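Local coordinates for protein FKBP-type peptidyl-prolyl cis-trans isomerase FkpA (Escherichia coli, PDB 1Q6H) that catalyses the cis-trans isomerisation of proline peptide bonds in the bacterial periplasm, speeding protein folding, and also works as a folding chaperone, at residues 105-110 and 194-199; 114-119 and 124-129; 142-147 and 179-184. All blocks are in the same frame, centred on the assembly; numbering follows the deposited sequence.

Contact 1. Residues 105-110 and 194-199; sequences EYREKF and IPPELA
The C-terminal part of the long helix 70-112 meets the loop leaving strand 189-194 of the FKBP-type isomerase fold, and Arg107 carries nearly all of this junction by lying against Pro195 and Pro196. The evidence that it is packing is geometric: CB of Pro195 sits 3.7 Å above the guanidinium plane of Arg107, above the middle of the group, and approaches CZ of that arginine at 3.8 Å. Pro195 CB therefore approaches a face of the guanidinium; the two side chains cross at about a right angle. Next to it, CD of Pro196 lies 3.8 Å from NH1 of Arg107, approaching at a slant. Further back, CD of Arg107 reaches to 4.0 Å from the backbone N of Pro195. A bend at chi3 (-53°) turns the guanidinium across the prolines after the chain has left the helix. On the loop side, Leu198 N bonds to Pro195 O at 2.8 Å and Ala199 N to Pro196 O at 2.9 Å, each spanning three residues, in the short 3-10 turn at 196-197. Hydrogen bonding of NH1 goes to Thr213 OG1, while Glu197 OE1 stays 4.8 Å from Arg107 NH2, too far for a salt bridge. The chemistry implied is a cationic plane resting on an apolar proline surface, with its polar hold on the domain taken from Thr213.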
loop_
_atom_site.group_PDB
_atom_site.type_symbol
_atom_site.label_atom_id
_atom_site.label_comp_id
_atom_site.label_asym_id
_atom_site.label_seq_id
_atom_site.Cartn_x
_atom_site.Cartn_y
_atom_site.Cartn_z
ATOM N N GLU A 105 -19.030 -28.940 -21.636
ATOM C CA GLU A 105 -20.302 -29.640 -21.547
ATOM C C GLU A 105 -21.372 -28.775 -22.199
ATOM O O GLU A 105 -22.212 -29.259 -22.967
ATOM C CB GLU A 105 -20.627 -29.915 -20.083
ATOM C CG GLU A 105 -21.989 -30.548 -19.856
ATOM C CD GLU A 105 -22.168 -31.073 -18.453
ATOM O OE1 GLU A 105 -21.949 -30.306 -17.489
ATOM O OE2 GLU A 105 -22.534 -32.259 -18.308
ATOM N N TYR A 106 -21.321 -27.486 -21.895
ATOM C CA TYR A 106 -22.259 -26.527 -22.456
ATOM C C TYR A 106 -22.147 -26.485 -23.969
ATOM O O TYR A 106 -23.169 -26.545 -24.673
ATOM C CB TYR A 106 -21.980 -25.156 -21.876
ATOM C CG TYR A 106 -22.909 -24.066 -22.362
ATOM C CD1 TYR A 106 -22.628 -23.369 -23.524
ATOM C CD2 TYR A 106 -24.030 -23.714 -21.642
ATOM C CE1 TYR A 106 -23.447 -22.363 -23.963
ATOM C CE2 TYR A 106 -24.867 -22.703 -22.082
ATOM C CZ TYR A 106 -24.561 -22.031 -23.243
ATOM O OH TYR A 106 -25.369 -21.032 -23.716
ATOM N N ARG A 107 -20.913 -26.381 -24.467
ATOM C CA ARG A 107 -20.665 -26.320 -25.905
ATOM C C ARG A 107 -21.138 -27.575 -26.640
ATOM O O ARG A 107 -21.723 -27.476 -27.721
ATOM C CB ARG A 107 -19.178 -26.104 -26.234
ATOM C CG ARG A 107 -18.619 -24.800 -25.732
ATOM C CD ARG A 107 -17.302 -24.378 -26.392
ATOM N NE ARG A 107 -16.311 -25.443 -26.302
ATOM C CZ ARG A 107 -15.522 -25.688 -25.258
ATOM N NH1 ARG A 107 -15.561 -24.954 -24.147
ATOM N NH2 ARG A 107 -14.707 -26.719 -25.318
ATOM N N GLU A 108 -20.867 -28.733 -26.072
ATOM C CA GLU A 108 -21.221 -30.003 -26.699
ATOM C C GLU A 108 -22.723 -30.200 -26.829
ATOM O O GLU A 108 -23.198 -30.639 -27.846
ATOM C CB GLU A 108 -20.601 -31.154 -25.935
ATOM C CG GLU A 108 -19.095 -31.229 -26.116
ATOM C CD GLU A 108 -18.684 -31.762 -27.476
ATOM O OE1 GLU A 108 -19.062 -32.918 -27.781
ATOM O OE2 GLU A 108 -17.968 -31.041 -28.228
ATOM N N LYS A 109 -23.457 -29.853 -25.793
ATOM C CA LYS A 109 -24.896 -29.916 -25.841
ATOM C C LYS A 109 -25.445 -28.910 -26.895
ATOM O O LYS A 109 -26.212 -29.285 -27.769
ATOM C CB LYS A 109 -25.463 -29.635 -24.455
ATOM C CG LYS A 109 -26.952 -29.898 -24.313
ATOM C CD LYS A 109 -27.423 -29.558 -22.904
ATOM C CE LYS A 109 -28.932 -29.377 -22.836
ATOM N NZ LYS A 109 -29.668 -30.584 -23.277
ATOM N N PHE A 110 -25.020 -27.650 -26.834
ATOM C CA PHE A 110 -25.509 -26.622 -27.743
ATOM C C PHE A 110 -25.211 -26.974 -29.183
ATOM O O PHE A 110 -26.064 -26.783 -30.075
ATOM C CB PHE A 110 -24.877 -25.262 -27.411
ATOM C CG PHE A 110 -25.331 -24.153 -28.305
ATOM C CD1 PHE A 110 -26.668 -23.833 -28.389
ATOM C CD2 PHE A 110 -24.433 -23.455 -29.076
ATOM C CE1 PHE A 110 -27.090 -22.847 -29.208
ATOM C CE2 PHE A 110 -24.854 -22.451 -29.909
ATOM C CZ PHE A 110 -26.186 -22.145 -29.978
ATOM N N ILE A 194 -17.921 -19.467 -27.653
ATOM C CA ILE A 194 -16.475 -19.491 -27.858
ATOM C C ILE A 194 -15.733 -20.181 -26.749
ATOM O O ILE A 194 -15.837 -19.772 -25.567
ATOM C CB ILE A 194 -15.954 -18.058 -27.991
ATOM C CG1 ILE A 194 -16.854 -17.224 -28.899
ATOM C CG2 ILE A 194 -14.530 -18.061 -28.442
ATOM C CD1 ILE A 194 -16.372 -15.783 -29.139
ATOM N N PRO A 195 -14.976 -21.210 -27.103
ATOM C CA PRO A 195 -14.100 -21.890 -26.117
ATOM C C PRO A 195 -13.005 -20.937 -25.602
ATOM O O PRO A 195 -12.579 -20.068 -26.372
ATOM C CB PRO A 195 -13.428 -22.999 -26.921
ATOM C CG PRO A 195 -13.834 -22.860 -28.293
ATOM C CD PRO A 195 -14.827 -21.755 -28.462
ATOM N N PRO A 196 -12.546 -21.115 -24.352
ATOM C CA PRO A 196 -11.510 -20.267 -23.764
ATOM C C PRO A 196 -10.243 -20.168 -24.585
ATOM O O PRO A 196 -9.611 -19.099 -24.628
ATOM C CB PRO A 196 -11.190 -20.932 -22.419
ATOM C CG PRO A 196 -12.049 -22.139 -22.286
ATOM C CD PRO A 196 -12.987 -22.191 -23.444
ATOM N N GLU A 197 -9.912 -21.257 -25.276
ATOM C CA GLU A 197 -8.773 -21.304 -26.164
ATOM C C GLU A 197 -8.852 -20.256 -27.296
ATOM O O GLU A 197 -7.816 -19.841 -27.828
ATOM C CB GLU A 197 -8.653 -22.724 -26.763
ATOM C CG GLU A 197 -8.296 -23.827 -25.760
ATOM C CD GLU A 197 -9.439 -24.262 -24.811
ATOM O OE1 GLU A 197 -10.648 -24.115 -25.153
ATOM O OE2 GLU A 197 -9.102 -24.718 -23.670
ATOM N N LEU A 198 -10.067 -19.852 -27.684
ATOM C CA LEU A 198 -10.254 -18.823 -28.721
ATOM C C LEU A 198 -10.729 -17.490 -28.097
ATOM O O LEU A 198 -11.205 -16.609 -28.797
ATOM C CB LEU A 198 -11.317 -19.263 -29.763
ATOM C CG LEU A 198 -10.987 -20.588 -30.449
ATOM C CD1 LEU A 198 -12.169 -21.176 -31.318
ATOM C CD2 LEU A 198 -9.710 -20.422 -31.270
ATOM N N ALA A 199 -10.609 -17.380 -26.785
ATOM C CA ALA A 199 -11.015 -16.196 -26.048
ATOM C C ALA A 199 -9.913 -15.750 -25.075
ATOM O O ALA A 199 -8.830 -15.396 -25.523
ATOM C CB ALA A 199 -12.308 -16.460 -25.326
#

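Contact 2. Residues 114-119 and 124-129; sequences KGVKTS and VYQVVE
The phenol ring of Tyr125 has the CB of Lys117 over one face and the CB of Ser119 at its edge, near the ring plane. The first is a CH-pi contact, with Lys117 CB 4.0 Å from the centroid of the Tyr125 ring and 24° off its normal; the second is looser, Ser119 CB to Tyr125 CE1 being 4.2 Å. Ile190, Leu192 and Asn183 also touch this side chain. These residues belong to a beta hairpin formed by strands 116-118 and 124-127, whose second strand joins the FKBP sheet through strand 189-194. Lys117 and Tyr125 are its antiparallel hydrogen-bonded pair: Lys117 N to Tyr125 O is 2.8 Å and almost straight (176°), and Tyr125 N to Lys117 O is also 2.8 Å. Tyr125 CG is turned between the backbone N and carbonyl carbon (chi1 66°), which swings the ring toward Lys117. With an alanine here, Lys117 CB would probably lose the aromatic face it packs on, and the water 2.6 Å from Tyr125 OH is likely to shift. On the other face of the hairpin, where Phe110 of helix 70-112 packs, Val116 CG1 and Val124 CG1 press together at 3.4 Å, tighter than usual contact. Beyond the paired residues water takes over: one molecule donates to Gly115 O at 2.7 Å and accepts from Val127 N at 2.9 Å.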
loop_
_atom_site.group_PDB
_atom_site.type_symbol
_atom_site.label_atom_id
_atom_site.label_comp_id
_atom_site.label_asym_id
_atom_site.label_seq_id
_atom_site.Cartn_x
_atom_site.Cartn_y
_atom_site.Cartn_z
ATOM N N LYS A 114 -30.511 -27.893 -33.461
ATOM C CA LYS A 114 -30.807 -27.549 -34.838
ATOM C C LYS A 114 -30.264 -26.159 -35.168
ATOM O O LYS A 114 -30.415 -25.217 -34.398
ATOM C CB LYS A 114 -32.318 -27.629 -35.101
ATOM C CG LYS A 114 -32.713 -27.292 -36.522
ATOM C CD LYS A 114 -34.208 -27.502 -36.743
ATOM C CE LYS A 114 -34.620 -27.087 -38.145
ATOM N NZ LYS A 114 -36.095 -26.781 -38.249
ATOM N N GLY A 115 -29.602 -26.069 -36.314
ATOM C CA GLY A 115 -29.018 -24.836 -36.788
ATOM C C GLY A 115 -27.643 -24.464 -36.267
ATOM O O GLY A 115 -27.047 -23.463 -36.730
ATOM N N VAL A 116 -27.126 -25.245 -35.322
ATOM C CA VAL A 116 -25.819 -24.934 -34.747
ATOM C C VAL A 116 -24.725 -25.702 -35.475
ATOM O O VAL A 116 -24.917 -26.860 -35.859
ATOM C CB VAL A 116 -25.794 -25.289 -33.272
ATOM C CG1 VAL A 116 -24.489 -24.816 -32.622
ATOM C CG2 VAL A 116 -27.022 -24.675 -32.587
ATOM N N LYS A 117 -23.599 -25.039 -35.690
ATOM C CA LYS A 117 -22.441 -25.657 -36.325
ATOM C C LYS A 117 -21.215 -25.541 -35.443
ATOM O O LYS A 117 -21.166 -24.685 -34.539
ATOM C CB LYS A 117 -22.189 -25.020 -37.698
ATOM C CG LYS A 117 -23.229 -25.444 -38.757
ATOM C CD LYS A 117 -23.075 -24.655 -40.031
ATOM C CE LYS A 117 -24.059 -25.139 -41.112
ATOM N NZ LYS A 117 -24.057 -24.211 -42.285
ATOM N N THR A 118 -20.284 -26.477 -35.633
ATOM C CA THR A 118 -18.999 -26.447 -34.961
ATOM C C THR A 118 -17.951 -26.266 -36.035
ATOM O O THR A 118 -17.947 -26.988 -37.022
ATOM C CB THR A 118 -18.778 -27.729 -34.185
ATOM O OG1 THR A 118 -19.791 -27.866 -33.171
ATOM C CG2 THR A 118 -17.425 -27.652 -33.390
ATOM N N SER A 119 -17.039 -25.310 -35.885
ATOM C CA SER A 119 -16.003 -25.142 -36.913
ATOM C C SER A 119 -14.814 -26.037 -36.649
ATOM O O SER A 119 -14.721 -26.661 -35.606
ATOM C CB SER A 119 -15.505 -23.707 -36.939
ATOM O OG SER A 119 -14.637 -23.502 -35.855
ATOM N N VAL A 124 -18.212 -22.776 -31.729
ATOM C CA VAL A 124 -19.562 -23.224 -31.974
ATOM C C VAL A 124 -20.412 -22.003 -32.331
ATOM O O VAL A 124 -20.320 -20.937 -31.693
ATOM C CB VAL A 124 -20.113 -23.962 -30.757
ATOM C CG1 VAL A 124 -21.545 -24.425 -30.970
ATOM C CG2 VAL A 124 -19.189 -25.113 -30.384
ATOM N N TYR A 125 -21.208 -22.108 -33.388
ATOM C CA TYR A 125 -21.972 -20.944 -33.822
ATOM C C TYR A 125 -23.308 -21.252 -34.435
ATOM O O TYR A 125 -23.558 -22.341 -34.941
ATOM C CB TYR A 125 -21.140 -20.093 -34.787
ATOM C CG TYR A 125 -20.835 -20.744 -36.096
ATOM C CD1 TYR A 125 -19.686 -21.507 -36.256
ATOM C CD2 TYR A 125 -21.691 -20.631 -37.164
ATOM C CE1 TYR A 125 -19.405 -22.119 -37.431
ATOM C CE2 TYR A 125 -21.414 -21.234 -38.351
ATOM C CZ TYR A 125 -20.263 -21.981 -38.481
ATOM O OH TYR A 125 -19.945 -22.594 -39.659
ATOM N N GLN A 126 -24.177 -20.257 -34.365
ATOM C CA GLN A 126 -25.522 -20.353 -34.893
ATOM C C GLN A 126 -25.848 -19.091 -35.659
ATOM O O GLN A 126 -25.962 -18.013 -35.086
ATOM C CB GLN A 126 -26.501 -20.530 -33.768
ATOM C CG GLN A 126 -27.934 -20.663 -34.218
ATOM C CD GLN A 126 -28.863 -20.733 -33.046
ATOM O OE1 GLN A 126 -28.562 -20.194 -31.972
ATOM N NE2 GLN A 126 -29.993 -21.387 -33.229
ATOM N N VAL A 127 -25.983 -19.228 -36.970
ATOM C CA VAL A 127 -26.340 -18.107 -37.797
ATOM C C VAL A 127 -27.804 -17.909 -37.565
ATOM O O VAL A 127 -28.573 -18.861 -37.606
ATOM C CB VAL A 127 -26.101 -18.358 -39.309
ATOM C CG1 VAL A 127 -26.606 -17.179 -40.166
ATOM C CG2 VAL A 127 -24.625 -18.615 -39.585
ATOM N N VAL A 128 -28.181 -16.672 -37.291
ATOM C CA VAL A 128 -29.575 -16.313 -37.084
ATOM C C VAL A 128 -30.062 -15.653 -38.362
ATOM O O VAL A 128 -31.118 -16.015 -38.871
ATOM C CB VAL A 128 -29.718 -15.410 -35.872
ATOM C CG1 VAL A 128 -31.140 -15.024 -35.640
ATOM C CG2 VAL A 128 -29.155 -16.125 -34.637
ATOM N N GLU A 129 -29.253 -14.734 -38.885
ATOM C CA GLU A 129 -29.506 -14.056 -40.158
ATOM C C GLU A 129 -28.206 -13.925 -40.900
ATOM O O GLU A 129 -27.221 -13.455 -40.349
ATOM C CB GLU A 129 -30.044 -12.641 -39.967
ATOM C CG GLU A 129 -31.378 -12.630 -39.290
ATOM C CD GLU A 129 -31.987 -11.252 -39.208
ATOM O OE1 GLU A 129 -31.520 -10.326 -39.918
ATOM O OE2 GLU A 129 -32.966 -11.115 -38.446
HETATM O O HOH W 1 -25.349 -21.834 -38.072
HETATM O O HOH W 2 -28.787 -21.484 -37.645
HETATM O O HOH W 3 -18.526 -24.807 -39.476
#

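Contact 3. Residues 142-147 and 179-184; sequences VVVNYK and EGLKNI
Leu181 reaches toward Val142 and Val144 with a single methyl, and following it outward shows where contact begins. Its CB points at the strand but is still 5.2 Å from Val142 CG1. CG, placed anti to the carbonyl carbon (chi1 -65°), comes no closer than 5.1 Å to Val144 CG1. From there CD1 continues straight out, anti to CA (chi2 -180°), and makes both contacts: 3.9 Å to Val142 CG2 and 4.2 Å to Val144 CG1. The other branch, CD2, stops 4.6 Å from Val144 CG1. The two valines share nearly the same first torsion but present different methyls to CD1, CG2 from Val142 and CG1 from Val144: Val142 crosses the leucine obliquely, whereas Val144 meets it tip to tip. This is the helix-on-sheet packing of the FKBP fold, in which the short helix 175-180 and the turn after it lie against the curved antiparallel sheet. Phe168 of strand 166-169 and Val218 of strand 214-223 also touch Leu181, placing it in the buried layer between the two. Farther along the strand, the Tyr146 ring meets that of Trp177 edge-to-face; in related FKBPs the tryptophan at this helix forms the floor of the proline-binding pocket. Behind Leu181 the backbone hydrogen bonds Lys182 N to Glu179 O (3.1 Å) and Asn183 N to Gly180 O (3.0 Å) each span three residues. Lys182 NZ forms a salt bridge with Asp138.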
loop_
_atom_site.group_PDB
_atom_site.type_symbol
_atom_site.label_atom_id
_atom_site.label_comp_id
_atom_site.label_asym_id
_atom_site.label_seq_id
_atom_site.Cartn_x
_atom_site.Cartn_y
_atom_site.Cartn_z
ATOM N N VAL A 142 -15.151 -3.806 -38.536
ATOM C CA VAL A 142 -16.517 -4.240 -38.351
ATOM C C VAL A 142 -17.168 -3.388 -37.277
ATOM O O VAL A 142 -16.499 -2.916 -36.349
ATOM C CB VAL A 142 -16.635 -5.758 -37.941
ATOM C CG1 VAL A 142 -16.233 -6.713 -39.088
ATOM C CG2 VAL A 142 -15.830 -6.065 -36.708
ATOM N N VAL A 143 -18.486 -3.217 -37.418
ATOM C CA VAL A 143 -19.306 -2.476 -36.489
ATOM C C VAL A 143 -20.414 -3.421 -36.039
ATOM O O VAL A 143 -21.199 -3.950 -36.859
ATOM C CB VAL A 143 -19.904 -1.225 -37.145
ATOM C CG1 VAL A 143 -20.669 -0.396 -36.127
ATOM C CG2 VAL A 143 -18.795 -0.358 -37.810
ATOM N N VAL A 144 -20.476 -3.651 -34.742
ATOM C CA VAL A 144 -21.400 -4.606 -34.191
ATOM C C VAL A 144 -22.115 -4.149 -32.935
ATOM O O VAL A 144 -21.610 -3.362 -32.166
ATOM C CB VAL A 144 -20.688 -5.914 -33.779
ATOM C CG1 VAL A 144 -20.085 -6.636 -34.973
ATOM C CG2 VAL A 144 -19.597 -5.632 -32.745
ATOM N N ASN A 145 -23.299 -4.703 -32.739
ATOM C CA ASN A 145 -23.949 -4.634 -31.475
ATOM C C ASN A 145 -23.823 -6.059 -30.930
ATOM O O ASN A 145 -23.868 -7.042 -31.685
ATOM C CB ASN A 145 -25.412 -4.229 -31.622
ATOM C CG ASN A 145 -25.587 -2.750 -31.800
ATOM O OD1 ASN A 145 -24.908 -1.946 -31.161
ATOM N ND2 ASN A 145 -26.514 -2.375 -32.653
ATOM N N TYR A 146 -23.639 -6.190 -29.631
ATOM C CA TYR A 146 -23.552 -7.513 -29.074
ATOM C C TYR A 146 -23.837 -7.521 -27.623
ATOM O O TYR A 146 -23.748 -6.501 -26.958
ATOM C CB TYR A 146 -22.152 -8.084 -29.253
ATOM C CG TYR A 146 -21.118 -7.301 -28.512
ATOM C CD1 TYR A 146 -20.524 -6.208 -29.091
ATOM C CD2 TYR A 146 -20.743 -7.652 -27.222
ATOM C CE1 TYR A 146 -19.588 -5.469 -28.412
ATOM C CE2 TYR A 146 -19.810 -6.943 -26.549
ATOM C CZ TYR A 146 -19.231 -5.842 -27.142
ATOM O OH TYR A 146 -18.311 -5.097 -26.451
ATOM N N LYS A 147 -24.159 -8.714 -27.147
ATOM C CA LYS A 147 -24.283 -8.977 -25.734
ATOM C C LYS A 147 -23.429 -10.212 -25.416
ATOM O O LYS A 147 -23.489 -11.230 -26.137
ATOM C CB LYS A 147 -25.732 -9.193 -25.389
ATOM C CG LYS A 147 -25.943 -9.677 -24.020
ATOM C CD LYS A 147 -27.413 -9.774 -23.720
ATOM C CE LYS A 147 -27.961 -11.153 -23.956
ATOM N NZ LYS A 147 -29.157 -11.319 -23.044
ATOM N N GLU A 179 -12.864 -15.221 -36.359
ATOM C CA GLU A 179 -13.410 -16.316 -37.140
ATOM C C GLU A 179 -14.922 -16.245 -37.263
ATOM O O GLU A 179 -15.468 -16.404 -38.350
ATOM C CB GLU A 179 -13.072 -17.632 -36.446
ATOM C CG GLU A 179 -13.666 -18.869 -37.084
ATOM C CD GLU A 179 -13.366 -20.128 -36.283
ATOM O OE1 GLU A 179 -12.614 -20.081 -35.232
ATOM O OE2 GLU A 179 -13.882 -21.177 -36.714
ATOM N N GLY A 180 -15.590 -16.072 -36.139
ATOM C CA GLY A 180 -17.041 -16.113 -36.097
ATOM C C GLY A 180 -17.741 -15.175 -37.052
ATOM O O GLY A 180 -18.669 -15.576 -37.758
ATOM N N LEU A 181 -17.300 -13.920 -37.100
ATOM C CA LEU A 181 -17.997 -12.917 -37.903
ATOM C C LEU A 181 -17.839 -13.180 -39.386
ATOM O O LEU A 181 -18.648 -12.740 -40.199
ATOM C CB LEU A 181 -17.533 -11.502 -37.541
ATOM C CG LEU A 181 -17.843 -11.030 -36.129
ATOM C CD1 LEU A 181 -17.311 -9.580 -35.942
ATOM C CD2 LEU A 181 -19.351 -11.084 -35.862
ATOM N N LYS A 182 -16.854 -13.974 -39.758
ATOM C CA LYS A 182 -16.715 -14.310 -41.181
ATOM C C LYS A 182 -17.853 -15.216 -41.696
ATOM O O LYS A 182 -17.957 -15.474 -42.908
ATOM C CB LYS A 182 -15.361 -14.979 -41.430
ATOM C CG LYS A 182 -14.189 -14.058 -41.216
ATOM C CD LYS A 182 -12.859 -14.732 -41.372
ATOM C CE LYS A 182 -11.715 -13.721 -41.063
ATOM N NZ LYS A 182 -10.419 -14.324 -40.940
ATOM N N ASN A 183 -18.683 -15.716 -40.783
ATOM C CA ASN A 183 -19.776 -16.611 -41.140
ATOM C C ASN A 183 -21.089 -15.900 -41.488
ATOM O O ASN A 183 -22.082 -16.565 -41.769
ATOM C CB ASN A 183 -20.050 -17.573 -39.991
ATOM C CG ASN A 183 -18.941 -18.575 -39.803
ATOM O OD1 ASN A 183 -18.568 -19.246 -40.741
ATOM N ND2 ASN A 183 -18.419 -18.684 -38.588
ATOM N N ILE A 184 -21.104 -14.564 -41.430
ATOM C CA ILE A 184 -22.275 -13.784 -41.778
ATOM C C ILE A 184 -21.786 -12.585 -42.577
ATOM O O ILE A 184 -20.570 -12.442 -42.816
ATOM C CB ILE A 184 -23.081 -13.301 -40.556
ATOM C CG1 ILE A 184 -22.201 -12.648 -39.482
ATOM C CG2 ILE A 184 -23.912 -14.399 -39.973
ATOM C CD1 ILE A 184 -23.028 -11.914 -38.428
#

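How the contacts relate
Coming from the N terminus, the chain runs down helix 70-112 and opens contact 1 at residues 105-110, closing it only at 194-199; contacts 2 and 3 both nest inside that long loop. Contact 2 follows at once as a local hairpin, 114-119 with 124-129, and is complete before contact 3 opens at 142-147 and closes at 179-184, so these two stand in series and nothing crosses. Phe110 links contacts 1 and 2, its CD2 lying 3.6 Å from Val124 CG1. Ser119 OG and Glu179 OE2, 2.6 Å apart, join contacts 2 and 3 by a probable hydrogen bond. Together they tie the long helix, the hairpin and the isomerase sheet with its short helix.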